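Local atomic coordinates of prophage lambdalm01, antigen B (Listeria monocytogenes, PDB entry 4ACV), a protein that is of unverified function but, as a prophage-encoded relative of phage tail terminator proteins, probably caps the growing end of a phage tail tube. Residues E56-A61 / V119-E124. Sequence-based numbering, arbitrary orientation.
Sequences EKYRFA and VSICRE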
loop_
_atom_site.group_PDB
_atom_site.type_symbol
_atom_site.label_atom_id
_atom_site.label_comp_id
_atom_site.label_asym_id
_atom_site.label_seq_id
_atom_site.Cartn_x
_atom_site.Cartn_y
_atom_site.Cartn_z
ATOM N N GLU A 56 6.476 15.014 19.968
ATOM C CA GLU A 56 5.838 14.928 18.654
ATOM C C GLU A 56 6.817 14.903 17.483
ATOM O O GLU A 56 7.909 15.465 17.548
ATOM C CB GLU A 56 4.893 16.107 18.424
ATOM C CG GLU A 56 3.780 16.230 19.414
ATOM C CD GLU A 56 2.805 17.310 19.019
ATOM O OE1 GLU A 56 2.269 17.235 17.893
ATOM O OE2 GLU A 56 2.580 18.234 19.830
ATOM N N LYS A 57 6.376 14.292 16.390
ATOM C CA LYS A 57 7.162 14.224 15.172
ATOM C C LYS A 57 6.407 14.866 14.019
ATOM O O LYS A 57 5.220 14.599 13.805
ATOM C CB LYS A 57 7.548 12.777 14.860
ATOM C CG LYS A 57 8.581 12.236 15.842
ATOM C CD LYS A 57 8.967 10.787 15.580
ATOM C CE LYS A 57 9.883 10.274 16.698
ATOM N NZ LYS A 57 10.239 8.828 16.575
ATOM N N TYR A 58 7.095 15.753 13.309
ATOM C CA TYR A 58 6.558 16.341 12.092
ATOM C C TYR A 58 7.460 15.914 10.962
ATOM O O TYR A 58 8.682 15.889 11.114
ATOM C CB TYR A 58 6.547 17.870 12.158
ATOM C CG TYR A 58 5.737 18.476 13.286
ATOM C CD1 TYR A 58 6.102 18.287 14.615
ATOM C CD2 TYR A 58 4.618 19.262 13.023
ATOM C CE1 TYR A 58 5.370 18.843 15.640
ATOM C CE2 TYR A 58 3.882 19.835 14.053
ATOM C CZ TYR A 58 4.264 19.619 15.355
ATOM O OH TYR A 58 3.544 20.187 16.379
ATOM N N ARG A 59 6.858 15.572 9.833
ATOM C CA ARG A 59 7.627 15.243 8.644
ATOM C C ARG A 59 7.259 16.167 7.502
ATOM O O ARG A 59 6.087 16.398 7.230
ATOM C CB ARG A 59 7.459 13.774 8.235
ATOM C CG ARG A 59 8.088 12.790 9.209
ATOM C CD ARG A 59 7.632 11.364 8.950
ATOM N NE ARG A 59 7.656 10.566 10.177
ATOM C CZ ARG A 59 6.666 10.494 11.072
ATOM N NH1 ARG A 59 5.532 11.174 10.900
ATOM N NH2 ARG A 59 6.818 9.741 12.155
ATOM N N PHE A 60 8.281 16.692 6.840
ATOM C CA PHE A 60 8.089 17.607 5.732
ATOM C C PHE A 60 9.256 17.470 4.766
ATOM O O PHE A 60 10.343 17.000 5.125
ATOM C CB PHE A 60 7.988 19.050 6.247
ATOM C CG PHE A 60 9.244 19.540 6.921
ATOM C CD1 PHE A 60 10.314 20.003 6.169
ATOM C CD2 PHE A 60 9.352 19.524 8.300
ATOM C CE1 PHE A 60 11.467 20.452 6.776
ATOM C CE2 PHE A 60 10.500 19.971 8.925
ATOM C CZ PHE A 60 11.565 20.435 8.161
ATOM N N ALA A 61 9.037 17.886 3.534
ATOM C CA ALA A 61 10.105 17.843 2.555
ATOM C C ALA A 61 10.432 19.246 2.061
ATOM O O ALA A 61 9.567 20.118 2.003
ATOM C CB ALA A 61 9.738 16.919 1.392
ATOM N N VAL A 119 11.223 15.943 12.248
ATOM C CA VAL A 119 11.643 16.664 13.451
ATOM C C VAL A 119 10.858 16.264 14.700
ATOM O O VAL A 119 9.646 16.093 14.650
ATOM C CB VAL A 119 11.554 18.192 13.286
ATOM C CG1 VAL A 119 12.479 18.664 12.174
ATOM C CG2 VAL A 119 10.101 18.629 13.067
ATOM N N SER A 120 11.567 16.136 15.817
ATOM C CA SER A 120 10.948 15.848 17.102
ATOM C C SER A 120 10.859 17.114 17.942
ATOM O O SER A 120 11.855 17.800 18.166
ATOM C CB SER A 120 11.742 14.787 17.854
ATOM O OG SER A 120 11.899 13.626 17.063
ATOM N N ILE A 121 9.658 17.413 18.411
ATOM C CA ILE A 121 9.410 18.644 19.140
ATOM C C ILE A 121 8.780 18.338 20.493
ATOM O O ILE A 121 7.814 17.574 20.578
ATOM C CB ILE A 121 8.492 19.598 18.321
ATOM C CG1 ILE A 121 9.243 20.127 17.090
ATOM C CG2 ILE A 121 7.964 20.727 19.199
ATOM C CD1 ILE A 121 8.421 21.003 16.181
ATOM N N CYS A 122 9.346 18.926 21.546
ATOM C CA CYS A 122 8.829 18.759 22.904
ATOM C C CYS A 122 8.059 19.983 23.407
ATOM O O CYS A 122 8.417 21.128 23.127
ATOM C CB CYS A 122 9.973 18.435 23.875
ATOM S SG CYS A 122 10.625 16.754 23.705
ATOM N N ARG A 123 7.005 19.737 24.171
ATOM C CA ARG A 123 6.300 20.833 24.821
ATOM C C ARG A 123 6.280 20.670 26.333
ATOM O O ARG A 123 6.530 19.587 26.856
ATOM C CB ARG A 123 4.884 20.952 24.281
ATOM C CG ARG A 123 4.078 19.678 24.390
ATOM C CD ARG A 123 2.903 19.732 23.434
ATOM N NE ARG A 123 1.863 18.794 23.815
ATOM C CZ ARG A 123 1.749 17.567 23.326
ATOM N NH1 ARG A 123 2.615 17.136 22.420
ATOM N NH2 ARG A 123 0.771 16.772 23.743
ATOM N N GLU A 124 5.992 21.765 27.029
ATOM C CA GLU A 124 5.875 21.761 28.480
ATOM C C GLU A 124 4.787 20.795 28.933
ATOM O O GLU A 124 3.753 20.665 28.276
ATOM C CB GLU A 124 5.531 23.168 28.970
ATOM C CG GLU A 124 6.323 24.279 28.287
ATOM C CD GLU A 124 7.654 24.571 28.965
ATOM O OE1 GLU A 124 7.649 24.936 30.164
ATOM O OE2 GLU A 124 8.699 24.447 28.288
#
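Val-119 is joined to Tyr-58 through both of its backbone polar atoms: its N gives a hydrogen bond to Tyr-58 O at 2.8 Å, and its O accepts one from Tyr-58 N at 2.9 Å. On the face these two side chains share, the two methyls of Val-119 divide their work: CG2 lies 3.7 Å from Tyr-58 CB, and CG1 meets the Phe-60 ring near CE2. Ser-120 follows in a non-hydrogen-bonded pair with Lys-57, on the other face; there the aliphatic Lys-57 chain runs past the serine hydroxyl, Lys-57 CG lying 3.8 Å from Ser-120 OG, while that hydroxyl is hydrogen-bonded to Arg-97. The alternation of hydrogen-bonded and non-hydrogen-bonded pairs is the signature of antiparallel strands, here 55-66 and 110-123, neighbours in the mixed sheet of a putative tail terminator fold. Ile-121 restores the hydrogen-bonded pattern with Glu-56, its N reaching Glu-56 O at 2.8 Å and its O taking the less straight bond from Glu-56 N (141° at the hydrogen). With CG1 beside the backbone N (chi1 -69°), its extended branch carries CD1 to 3.8 Å from Tyr-58 CE1, crossing the tyrosine, whose hydroxyl binds Leu-4 O. Arg-123 brings NH1 to within 2.8 Å of Glu-56 OE2, a salt bridge whose carboxylate and guanidinium planes stand 88° apart. Hydrogen bonds from Ser-3 and Gln-45 hold OE1, the other carboxylate oxygen of the buried Glu-56.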